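Protein InvG (Salmonella enterica subsp. enterica serovar Typhimurium, PDB 4G08) forms the ring-shaped outer-membrane secretin, here represented by a periplasmic part, of the SPI-1 type III secretion system, which injects effector proteins into host cells. Local coordinates at residues R24-A29 with F53-P58; G70-F75 with Y81-S86; E102-L107 with Y117-D122. One frame throughout, in Å; residues are numbered along the deposited sequence.

Contact 1 of 3, residues R24-A29 with F53-P58; sequences RTFFDA and FEFHDP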
loop_
_atom_site.group_PDB
_atom_site.type_symbol
_atom_site.label_atom_id
_atom_site.label_comp_id
_atom_site.label_asym_id
_atom_site.label_seq_id
_atom_site.Cartn_x
_atom_site.Cartn_y
_atom_site.Cartn_z
ATOM N N ARG A 24 4.860 12.941 -10.449
ATOM C CA ARG A 24 5.324 13.621 -9.253
ATOM C C ARG A 24 4.685 14.990 -9.119
ATOM O O ARG A 24 4.192 15.355 -8.056
ATOM C CB ARG A 24 6.840 13.757 -9.217
ATOM C CG ARG A 24 7.335 14.159 -7.839
ATOM C CD ARG A 24 8.850 14.179 -7.750
ATOM N NE ARG A 24 9.447 12.898 -8.116
ATOM C CZ ARG A 24 9.569 11.880 -7.276
ATOM N NH1 ARG A 24 9.075 11.985 -6.052
ATOM N NH2 ARG A 24 10.212 10.777 -7.641
ATOM N N THR A 25 4.664 15.737 -10.207
ATOM C CA THR A 25 4.023 17.035 -10.203
ATOM C C THR A 25 2.535 16.894 -9.916
ATOM O O THR A 25 1.990 17.567 -9.036
ATOM C CB THR A 25 4.221 17.715 -11.555
ATOM O OG1 THR A 25 5.607 18.039 -11.715
ATOM C CG2 THR A 25 3.389 18.971 -11.652
ATOM N N PHE A 26 1.924 15.901 -10.541
ATOM C CA PHE A 26 0.498 15.687 -10.392
ATOM C C PHE A 26 0.123 15.378 -8.948
ATOM O O PHE A 26 -0.772 16.006 -8.384
ATOM C CB PHE A 26 0.049 14.553 -11.293
ATOM C CG PHE A 26 -1.387 14.195 -11.126
ATOM C CD1 PHE A 26 -2.373 14.973 -11.698
ATOM C CD2 PHE A 26 -1.750 13.173 -10.283
ATOM C CE1 PHE A 26 -3.703 14.684 -11.485
ATOM C CE2 PHE A 26 -3.070 12.850 -10.103
ATOM C CZ PHE A 26 -4.049 13.623 -10.685
ATOM N N PHE A 27 0.807 14.419 -8.339
ATOM C CA PHE A 27 0.473 14.056 -6.966
ATOM C C PHE A 27 0.866 15.108 -5.947
ATOM O O PHE A 27 0.165 15.284 -4.955
ATOM C CB PHE A 27 1.069 12.714 -6.584
ATOM C CG PHE A 27 0.333 11.564 -7.160
ATOM C CD1 PHE A 27 -1.013 11.398 -6.915
ATOM C CD2 PHE A 27 0.947 10.746 -8.079
ATOM C CE1 PHE A 27 -1.714 10.379 -7.516
ATOM C CE2 PHE A 27 0.252 9.732 -8.695
ATOM C CZ PHE A 27 -1.079 9.538 -8.404
ATOM N N ASP A 28 1.866 15.921 -6.265
ATOM C CA ASP A 28 2.127 17.105 -5.458
ATOM C C ASP A 28 0.927 18.035 -5.479
ATOM O O ASP A 28 0.536 18.579 -4.447
ATOM C CB ASP A 28 3.362 17.853 -5.950
ATOM C CG ASP A 28 4.647 17.233 -5.450
ATOM O OD1 ASP A 28 4.582 16.350 -4.570
ATOM O OD2 ASP A 28 5.722 17.590 -5.975
ATOM N N ALA A 29 0.312 18.174 -6.645
ATOM C CA ALA A 29 -0.867 19.019 -6.782
ATOM C C ALA A 29 -2.024 18.477 -5.954
ATOM O O ALA A 29 -2.705 19.227 -5.256
ATOM C CB ALA A 29 -1.267 19.128 -8.240
ATOM N N PHE A 53 -8.570 17.470 -14.042
ATOM C CA PHE A 53 -8.717 16.876 -12.727
ATOM C C PHE A 53 -9.331 17.807 -11.713
ATOM O O PHE A 53 -8.928 18.965 -11.568
ATOM C CB PHE A 53 -7.386 16.367 -12.200
ATOM C CG PHE A 53 -6.850 15.216 -12.962
ATOM C CD1 PHE A 53 -7.247 13.934 -12.661
ATOM C CD2 PHE A 53 -6.037 15.429 -14.054
ATOM C CE1 PHE A 53 -6.818 12.877 -13.422
ATOM C CE2 PHE A 53 -5.609 14.379 -14.823
ATOM C CZ PHE A 53 -6.004 13.101 -14.510
ATOM N N GLU A 54 -10.213 17.219 -10.923
ATOM C CA GLU A 54 -10.741 17.837 -9.726
ATOM C C GLU A 54 -10.431 16.907 -8.569
ATOM O O GLU A 54 -10.453 15.683 -8.713
ATOM C CB GLU A 54 -12.256 18.000 -9.843
ATOM C CG GLU A 54 -12.701 19.125 -10.763
ATOM C CD GLU A 54 -12.352 20.503 -10.230
ATOM O OE1 GLU A 54 -12.252 20.659 -8.993
ATOM O OE2 GLU A 54 -12.246 21.444 -11.046
ATOM N N PHE A 55 -10.086 17.499 -7.440
ATOM C CA PHE A 55 -9.615 16.740 -6.304
ATOM C C PHE A 55 -10.673 16.750 -5.205
ATOM O O PHE A 55 -10.363 16.913 -4.029
ATOM C CB PHE A 55 -8.298 17.328 -5.809
ATOM C CG PHE A 55 -7.192 17.261 -6.822
ATOM C CD1 PHE A 55 -6.943 16.085 -7.508
ATOM C CD2 PHE A 55 -6.457 18.384 -7.149
ATOM C CE1 PHE A 55 -5.951 16.020 -8.462
ATOM C CE2 PHE A 55 -5.454 18.321 -8.095
ATOM C CZ PHE A 55 -5.226 17.144 -8.779
ATOM N N HIS A 56 -11.912 16.539 -5.590
ATOM C CA HIS A 56 -13.034 16.548 -4.652
ATOM C C HIS A 56 -13.097 15.259 -3.850
ATOM O O HIS A 56 -13.862 15.138 -2.925
ATOM C CB HIS A 56 -14.355 16.760 -5.399
ATOM C CG HIS A 56 -14.534 15.851 -6.558
ATOM N ND1 HIS A 56 -14.031 16.141 -7.801
ATOM C CD2 HIS A 56 -15.129 14.647 -6.664
ATOM C CE1 HIS A 56 -14.290 15.145 -8.623
ATOM N NE2 HIS A 56 -14.955 14.223 -7.955
ATOM N N ASP A 57 -12.287 14.282 -4.241
ATOM C CA ASP A 57 -12.275 12.991 -3.563
ATOM C C ASP A 57 -10.985 12.246 -3.867
ATOM O O ASP A 57 -10.966 11.343 -4.697
ATOM C CB ASP A 57 -13.474 12.152 -3.998
ATOM C CG ASP A 57 -13.622 10.876 -3.189
ATOM O OD1 ASP A 57 -12.699 10.537 -2.414
ATOM O OD2 ASP A 57 -14.617 10.152 -3.414
ATOM N N PRO A 58 -9.915 12.588 -3.142
ATOM C CA PRO A 58 -8.566 12.140 -3.476
ATOM C C PRO A 58 -8.382 10.626 -3.401
ATOM O O PRO A 58 -7.702 10.039 -4.248
ATOM C CB PRO A 58 -7.707 12.830 -2.422
ATOM C CG PRO A 58 -8.455 14.072 -2.085
ATOM C CD PRO A 58 -9.909 13.806 -2.315
#

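Contact 2 of 3, residues G70-F75 with Y81-S86; sequences GLIWYF and YIYDAS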
loop_
_atom_site.group_PDB
_atom_site.type_symbol
_atom_site.label_atom_id
_atom_site.label_comp_id
_atom_site.label_asym_id
_atom_site.label_seq_id
_atom_site.Cartn_x
_atom_site.Cartn_y
_atom_site.Cartn_z
ATOM N N GLY A 70 -1.518 1.862 -13.748
ATOM C CA GLY A 70 -0.648 0.811 -13.228
ATOM C C GLY A 70 0.188 1.303 -12.063
ATOM O O GLY A 70 1.418 1.303 -12.120
ATOM N N LEU A 71 -0.504 1.672 -10.989
ATOM C CA LEU A 71 0.114 2.123 -9.748
ATOM C C LEU A 71 -0.341 1.257 -8.577
ATOM O O LEU A 71 -1.432 0.676 -8.596
ATOM C CB LEU A 71 -0.272 3.576 -9.460
ATOM C CG LEU A 71 -0.061 4.609 -10.561
ATOM C CD1 LEU A 71 -0.491 5.988 -10.087
ATOM C CD2 LEU A 71 1.393 4.622 -10.980
ATOM N N ILE A 72 0.402 1.347 -7.484
ATOM C CA ILE A 72 -0.064 0.849 -6.207
ATOM C C ILE A 72 0.261 1.880 -5.135
ATOM O O ILE A 72 1.214 2.643 -5.274
ATOM C CB ILE A 72 0.616 -0.490 -5.870
ATOM C CG1 ILE A 72 2.136 -0.326 -5.883
ATOM C CG2 ILE A 72 0.236 -1.538 -6.900
ATOM C CD1 ILE A 72 2.912 -1.613 -5.683
ATOM N N TRP A 73 -0.612 1.996 -4.146
ATOM C CA TRP A 73 -0.463 3.037 -3.141
ATOM C C TRP A 73 -0.848 2.565 -1.754
ATOM O O TRP A 73 -1.530 1.556 -1.590
ATOM C CB TRP A 73 -1.279 4.267 -3.514
ATOM C CG TRP A 73 -2.723 4.042 -3.462
ATOM C CD1 TRP A 73 -3.469 3.340 -4.350
ATOM C CD2 TRP A 73 -3.625 4.545 -2.480
ATOM N NE1 TRP A 73 -4.784 3.346 -3.968
ATOM C CE2 TRP A 73 -4.911 4.108 -2.838
ATOM C CE3 TRP A 73 -3.474 5.349 -1.348
ATOM C CZ2 TRP A 73 -6.044 4.460 -2.116
ATOM C CZ3 TRP A 73 -4.594 5.664 -0.608
ATOM C CH2 TRP A 73 -5.865 5.231 -1.001
ATOM N N TYR A 74 -0.325 3.273 -0.762
ATOM C CA TYR A 74 -0.560 2.957 0.632
ATOM C C TYR A 74 -0.607 4.255 1.428
ATOM O O TYR A 74 0.196 5.153 1.204
ATOM C CB TYR A 74 0.569 2.066 1.149
ATOM C CG TYR A 74 0.371 1.582 2.556
ATOM C CD1 TYR A 74 -0.759 0.862 2.908
ATOM C CD2 TYR A 74 1.272 1.911 3.551
ATOM C CE1 TYR A 74 -0.941 0.414 4.195
ATOM C CE2 TYR A 74 1.087 1.490 4.849
ATOM C CZ TYR A 74 -0.042 0.778 5.173
ATOM O OH TYR A 74 -0.276 0.437 6.485
ATOM N N PHE A 75 -1.593 4.375 2.305
ATOM C CA PHE A 75 -1.627 5.451 3.290
ATOM C C PHE A 75 -1.325 4.846 4.647
ATOM O O PHE A 75 -2.012 3.917 5.069
ATOM C CB PHE A 75 -3.020 6.081 3.315
ATOM C CG PHE A 75 -3.224 7.062 4.430
ATOM C CD1 PHE A 75 -2.453 8.202 4.516
ATOM C CD2 PHE A 75 -4.270 6.898 5.317
ATOM C CE1 PHE A 75 -2.666 9.118 5.524
ATOM C CE2 PHE A 75 -4.488 7.807 6.327
ATOM C CZ PHE A 75 -3.683 8.918 6.432
ATOM N N TYR A 81 2.056 6.821 0.012
ATOM C CA TYR A 81 3.134 6.311 -0.820
ATOM C C TYR A 81 2.556 5.792 -2.116
ATOM O O TYR A 81 1.647 5.051 -2.126
ATOM C CB TYR A 81 3.917 5.188 -0.120
ATOM C CG TYR A 81 4.477 5.549 1.222
ATOM C CD1 TYR A 81 3.663 5.604 2.322
ATOM C CD2 TYR A 81 5.806 5.796 1.405
ATOM C CE1 TYR A 81 4.133 5.923 3.513
ATOM C CE2 TYR A 81 6.277 6.119 2.631
ATOM C CZ TYR A 81 5.433 6.181 3.678
ATOM O OH TYR A 81 5.853 6.484 4.944
ATOM N N ILE A 82 3.151 6.202 -3.205
ATOM C CA ILE A 82 2.728 5.795 -4.538
ATOM C C ILE A 82 3.890 5.159 -5.293
ATOM O O ILE A 82 4.998 5.694 -5.327
ATOM C CB ILE A 82 2.186 6.992 -5.341
ATOM C CG1 ILE A 82 0.952 7.571 -4.643
ATOM C CG2 ILE A 82 1.836 6.565 -6.761
ATOM C CD1 ILE A 82 0.610 8.978 -5.071
ATOM N N TYR A 83 3.632 3.975 -5.839
ATOM C CA TYR A 83 4.627 3.225 -6.595
ATOM C C TYR A 83 4.055 2.818 -7.935
ATOM O O TYR A 83 2.848 2.652 -8.069
ATOM C CB TYR A 83 5.016 1.943 -5.866
ATOM C CG TYR A 83 5.527 2.144 -4.473
ATOM C CD1 TYR A 83 4.652 2.154 -3.404
ATOM C CD2 TYR A 83 6.886 2.089 -4.209
ATOM C CE1 TYR A 83 5.107 2.247 -2.116
ATOM C CE2 TYR A 83 7.354 2.149 -2.918
ATOM C CZ TYR A 83 6.455 2.229 -1.876
ATOM O OH TYR A 83 6.891 2.274 -0.578
ATOM N N ASP A 84 4.947 2.454 -8.849
ATOM C CA ASP A 84 4.576 1.763 -10.076
ATOM C C ASP A 84 4.213 0.331 -9.730
ATOM O O ASP A 84 4.815 -0.267 -8.845
ATOM C CB ASP A 84 5.756 1.784 -11.054
ATOM C CG ASP A 84 5.370 1.330 -12.449
ATOM O OD1 ASP A 84 4.755 2.138 -13.186
ATOM O OD2 ASP A 84 5.895 0.288 -12.894
ATOM N N ALA A 85 3.318 -0.268 -10.494
ATOM C CA ALA A 85 2.947 -1.643 -10.223
ATOM C C ALA A 85 4.173 -2.544 -10.315
ATOM O O ALA A 85 4.258 -3.561 -9.625
ATOM C CB ALA A 85 1.873 -2.105 -11.189
ATOM N N SER A 86 5.192 -2.074 -11.028
ATOM C CA SER A 86 6.397 -2.869 -11.255
ATOM C C SER A 86 7.263 -2.974 -9.996
ATOM O O SER A 86 8.203 -3.765 -9.942
ATOM C CB SER A 86 7.212 -2.276 -12.407
ATOM O OG SER A 86 7.963 -1.150 -11.985
#

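Contact 3 of 3, residues E102-L107 with Y117-D122; sequences EFNNFL and YPLRGD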
loop_
_atom_site.group_PDB
_atom_site.type_symbol
_atom_site.label_atom_id
_atom_site.label_comp_id
_atom_site.label_asym_id
_atom_site.label_seq_id
_atom_site.Cartn_x
_atom_site.Cartn_y
_atom_site.Cartn_z
ATOM N N GLU A 102 -6.102 -14.694 13.564
ATOM C CA GLU A 102 -5.662 -13.841 14.670
ATOM C C GLU A 102 -4.730 -12.741 14.169
ATOM O O GLU A 102 -4.799 -11.604 14.626
ATOM C CB GLU A 102 -4.935 -14.715 15.701
ATOM C CG GLU A 102 -4.570 -14.066 17.030
ATOM C CD GLU A 102 -3.745 -14.996 17.915
ATOM O OE1 GLU A 102 -3.589 -16.189 17.556
ATOM O OE2 GLU A 102 -3.200 -14.521 18.936
ATOM N N PHE A 103 -3.820 -13.101 13.275
ATOM C CA PHE A 103 -2.861 -12.142 12.743
ATOM C C PHE A 103 -3.525 -11.094 11.852
ATOM O O PHE A 103 -3.333 -9.894 12.038
ATOM C CB PHE A 103 -1.778 -12.873 11.967
ATOM C CG PHE A 103 -0.731 -11.969 11.419
ATOM C CD1 PHE A 103 0.048 -11.213 12.270
ATOM C CD2 PHE A 103 -0.613 -11.781 10.060
ATOM C CE1 PHE A 103 0.995 -10.352 11.772
ATOM C CE2 PHE A 103 0.296 -10.886 9.554
ATOM C CZ PHE A 103 1.105 -10.173 10.412
ATOM N N ASN A 104 -4.444 -11.552 11.014
ATOM C CA ASN A 104 -5.260 -10.668 10.197
ATOM C C ASN A 104 -5.988 -9.644 11.044
ATOM O O ASN A 104 -5.961 -8.449 10.753
ATOM C CB ASN A 104 -6.301 -11.486 9.454
ATOM C CG ASN A 104 -5.975 -11.650 7.995
ATOM O OD1 ASN A 104 -5.851 -10.674 7.255
ATOM N ND2 ASN A 104 -5.945 -12.894 7.548
ATOM N N ASN A 105 -6.723 -10.127 12.035
ATOM C CA ASN A 105 -7.468 -9.230 12.902
ATOM C C ASN A 105 -6.558 -8.243 13.588
ATOM O O ASN A 105 -6.904 -7.077 13.754
ATOM C CB ASN A 105 -8.230 -10.017 13.945
ATOM C CG ASN A 105 -9.376 -10.785 13.350
ATOM O OD1 ASN A 105 -9.775 -10.540 12.213
ATOM N ND2 ASN A 105 -9.864 -11.772 14.082
ATOM N N PHE A 106 -5.366 -8.694 13.935
ATOM C CA PHE A 106 -4.419 -7.829 14.589
ATOM C C PHE A 106 -4.033 -6.674 13.669
ATOM O O PHE A 106 -4.015 -5.516 14.088
ATOM C CB PHE A 106 -3.191 -8.628 14.986
ATOM C CG PHE A 106 -2.062 -7.790 15.468
ATOM C CD1 PHE A 106 -2.137 -7.151 16.691
ATOM C CD2 PHE A 106 -0.992 -7.534 14.649
ATOM C CE1 PHE A 106 -1.105 -6.358 17.136
ATOM C CE2 PHE A 106 0.032 -6.717 15.072
ATOM C CZ PHE A 106 -0.024 -6.127 16.317
ATOM N N LEU A 107 -3.766 -6.980 12.403
ATOM C CA LEU A 107 -3.425 -5.935 11.446
ATOM C C LEU A 107 -4.596 -4.985 11.267
ATOM O O LEU A 107 -4.402 -3.793 11.030
ATOM C CB LEU A 107 -3.060 -6.527 10.092
ATOM C CG LEU A 107 -1.810 -7.394 10.070
ATOM C CD1 LEU A 107 -1.581 -7.866 8.650
ATOM C CD2 LEU A 107 -0.615 -6.609 10.578
ATOM N N TYR A 117 -4.527 -5.247 -0.599
ATOM C CA TYR A 117 -3.356 -6.120 -0.557
ATOM C C TYR A 117 -3.486 -7.154 0.552
ATOM O O TYR A 117 -2.786 -7.089 1.561
ATOM C CB TYR A 117 -2.080 -5.303 -0.376
ATOM C CG TYR A 117 -2.013 -4.094 -1.274
ATOM C CD1 TYR A 117 -1.913 -4.226 -2.651
ATOM C CD2 TYR A 117 -2.093 -2.822 -0.747
ATOM C CE1 TYR A 117 -1.917 -3.116 -3.474
ATOM C CE2 TYR A 117 -2.118 -1.712 -1.559
ATOM C CZ TYR A 117 -2.061 -1.863 -2.921
ATOM O OH TYR A 117 -2.094 -0.735 -3.710
ATOM N N PRO A 118 -4.421 -8.094 0.380
ATOM C CA PRO A 118 -4.810 -9.002 1.439
ATOM C C PRO A 118 -3.780 -10.092 1.676
ATOM O O PRO A 118 -2.951 -10.371 0.810
ATOM C CB PRO A 118 -6.110 -9.609 0.912
ATOM C CG PRO A 118 -5.946 -9.589 -0.560
ATOM C CD PRO A 118 -5.213 -8.311 -0.845
ATOM N N LEU A 119 -3.802 -10.654 2.875
ATOM C CA LEU A 119 -2.979 -11.804 3.205
ATOM C C LEU A 119 -3.617 -13.042 2.606
ATOM O O LEU A 119 -4.830 -13.219 2.691
ATOM C CB LEU A 119 -2.914 -11.968 4.720
ATOM C CG LEU A 119 -1.832 -11.166 5.428
ATOM C CD1 LEU A 119 -1.752 -9.749 4.901
ATOM C CD2 LEU A 119 -2.072 -11.165 6.924
ATOM N N ARG A 120 -2.813 -13.860 1.943
ATOM C CA ARG A 120 -3.333 -15.036 1.262
ATOM C C ARG A 120 -2.697 -16.276 1.847
ATOM O O ARG A 120 -1.509 -16.530 1.647
ATOM C CB ARG A 120 -3.033 -14.962 -0.233
ATOM C CG ARG A 120 -3.848 -13.906 -0.955
ATOM C CD ARG A 120 -2.969 -13.025 -1.814
ATOM N NE ARG A 120 -2.111 -13.816 -2.682
ATOM C CZ ARG A 120 -0.913 -13.423 -3.084
ATOM N NH1 ARG A 120 -0.444 -12.249 -2.690
ATOM N NH2 ARG A 120 -0.207 -14.182 -3.908
ATOM N N GLY A 121 -3.496 -17.074 2.541
ATOM C CA GLY A 121 -2.960 -18.230 3.236
ATOM C C GLY A 121 -4.029 -19.254 3.522
ATOM O O GLY A 121 -5.104 -19.225 2.925
ATOM N N ASP A 122 -3.717 -20.200 4.395
ATOM C CA ASP A 122 -4.739 -21.098 4.901
ATOM C C ASP A 122 -4.331 -21.701 6.223
ATOM O O ASP A 122 -3.166 -21.658 6.612
ATOM C CB ASP A 122 -5.046 -22.210 3.900
ATOM C CG ASP A 122 -3.843 -23.079 3.608
ATOM O OD1 ASP A 122 -2.818 -22.516 3.160
ATOM O OD2 ASP A 122 -4.029 -24.311 3.492
HETATM O O HOH W 1 -6.309 -10.228 4.437
HETATM O O HOH W 2 -6.037 -14.154 5.042
#

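Contact 1 of 3, residues R24-A29 with F53-P58
Phe26 is the bump of this contact, and the rings of Phe53 and Phe55 form the hollow that receives it. Phe26 lies on helix 23-30. Its CG stands anti to the backbone N (chi1 176°), which carries the ring out from the helix to the segment 53-58. The leading corner of the ring is made of CE1 and CZ. CE1 presses on the face of Phe53, 3.5 Å from Phe53 CG and offset toward the rim of that ring. The pair is T-shaped, edge-to-face, with ring centroids 4.7 Å apart and planes at 67°.

The second wall of the hollow is Phe55. Here the roles turn round, because Phe55 as a whole points its edge toward the face of Phe26. The centroids are 5.7 Å apart, so this is an offset edge-to-face pair. Phe26 CZ lies 3.8 Å from Phe55 CE1.

The CE2 corner of the Phe55 ring reaches Ala29, one turn on along the helix. Phe55 CE2 lies 4.0 Å from Ala29 C and 4.3 Å from Ala29 CB. The ring comes close to the helix backbone there. The contact is made by van der Waals and ring packing, without polar bonds between the segments. The backbones stay well apart: the CA atoms of Phe26 and Phe53 are 9.6 Å from each other.

Phe16 of strand 16-22 touches Phe26, Ala29 and Phe55, and Leu61 of helix 58-69 touches Phe26 and Phe55. Asp57 occupies the N-cap position of that helix. The arrangement is an aromatic cluster in the hydrophobic packing of the secretin N0 domain, joining its first helix to the loop before helix 58-69.

Contact 2 of 3, residues G70-F75 with Y81-S86
Strands 71-75 and 81-84 run antiparallel, with their axes 4.6 Å apart at closest approach, and pair as the two arms of a beta hairpin. Ile72 and Tyr83 form one hydrogen-bonded pair, and Tyr74 and Tyr81 form the other. Tyr83 N meets Ile72 O at 2.8 Å. At the open end of the hairpin, Ala85 N donates to Gly70 O at 3.0 Å from above the carbonyl plane.

On one face, Ile72 CG1 packs against Tyr83 CB at 3.7 Å. The Ile72 chi1 of 57° sets CG1 between the backbone N and the carbonyl carbon, and Ile72 CD1 extends from there to 3.9 Å from Asp84 O. Tyr74 and Tyr81 share this face. On the other face, Trp73 CB meets Ile82 CG1 at 4.1 Å, while the indole leads away from the partner strand. Leu71 CD1 and Ile82 CG2 meet on the same side.

Asp84 OD2 accepts from Ser86 N, an Asx turn, and also from Ser86 OG. Asp84 OD1 has a salt bridge to Lys47.

Strand 38-40 lies parallel to strand 80-84 on the side away from strand 71-75. Helices 23-30 and 58-69 cover the Leu71, Trp73 and Ile82 face. Helix 134-150 packs against Tyr74, Tyr81 and Tyr83 on the other.

Contact 3 of 3, residues E102-L107 with Y117-D122
Segment 102-107, on helix 100-109, faces segment 117-122 across a backbone gap of 7.4 Å, taken between the CA atoms of Asn104 and Leu119. Leu119 is the bridge. Its side chain points at the helix, and CD2 meets three residues there. Phe103 CG is anti to the backbone N (chi1 -178°), which brings the ring edge to Leu119, with Phe103 CD2 3.5 Å from Leu119 CD2. Leu107 CD1 lies 3.8 Å from Leu119 CD2. Asn104 OD1 is also 3.8 Å from Leu119 CD2, as the two side chains run alongside each other, pointing opposite ways.

The polar link runs through two waters. Water 1 donates to Asn104 OD1 (2.9 Å) and accepts from Leu119 N. Water 2 accepts from Asn104 ND2 (2.8 Å) and donates to Leu119 O. Both ends of the amide are therefore tied, and the N-H and C=O of Leu119 are both satisfied through water. This double bridge probably limits rotation of the amide.

Phe103 also packs on Ala143, Ala144 and Met147 of helix 134-150. The chain just before the weakly bonded strand 120-121 thus lies against helix 100-109, with Leu119 also on Phe128 and Val130 of strand 127-132.

The three contacts follow one another along the chain. Contacts 1 and 2 lie in the N0 domain, with centres 15 Å apart. They meet through Phe27 of helix 23-30, which packs on Leu71 and Ile82 of the hairpin. Contact 3 belongs to the following secretin short domain. Its centre is 20 Å from that of contact 2 and 31 Å from that of contact 1, on the opposite side of the chain's centre from contact 1. Contact 2 is the middle piece: Tyr117, in a segment of contact 3, packs its hydroxyl on Ile72 and probably hydrogen-bonds Trp73 N. The hairpin thus faces the N0 helices on one side and the next periplasmic domain on the other.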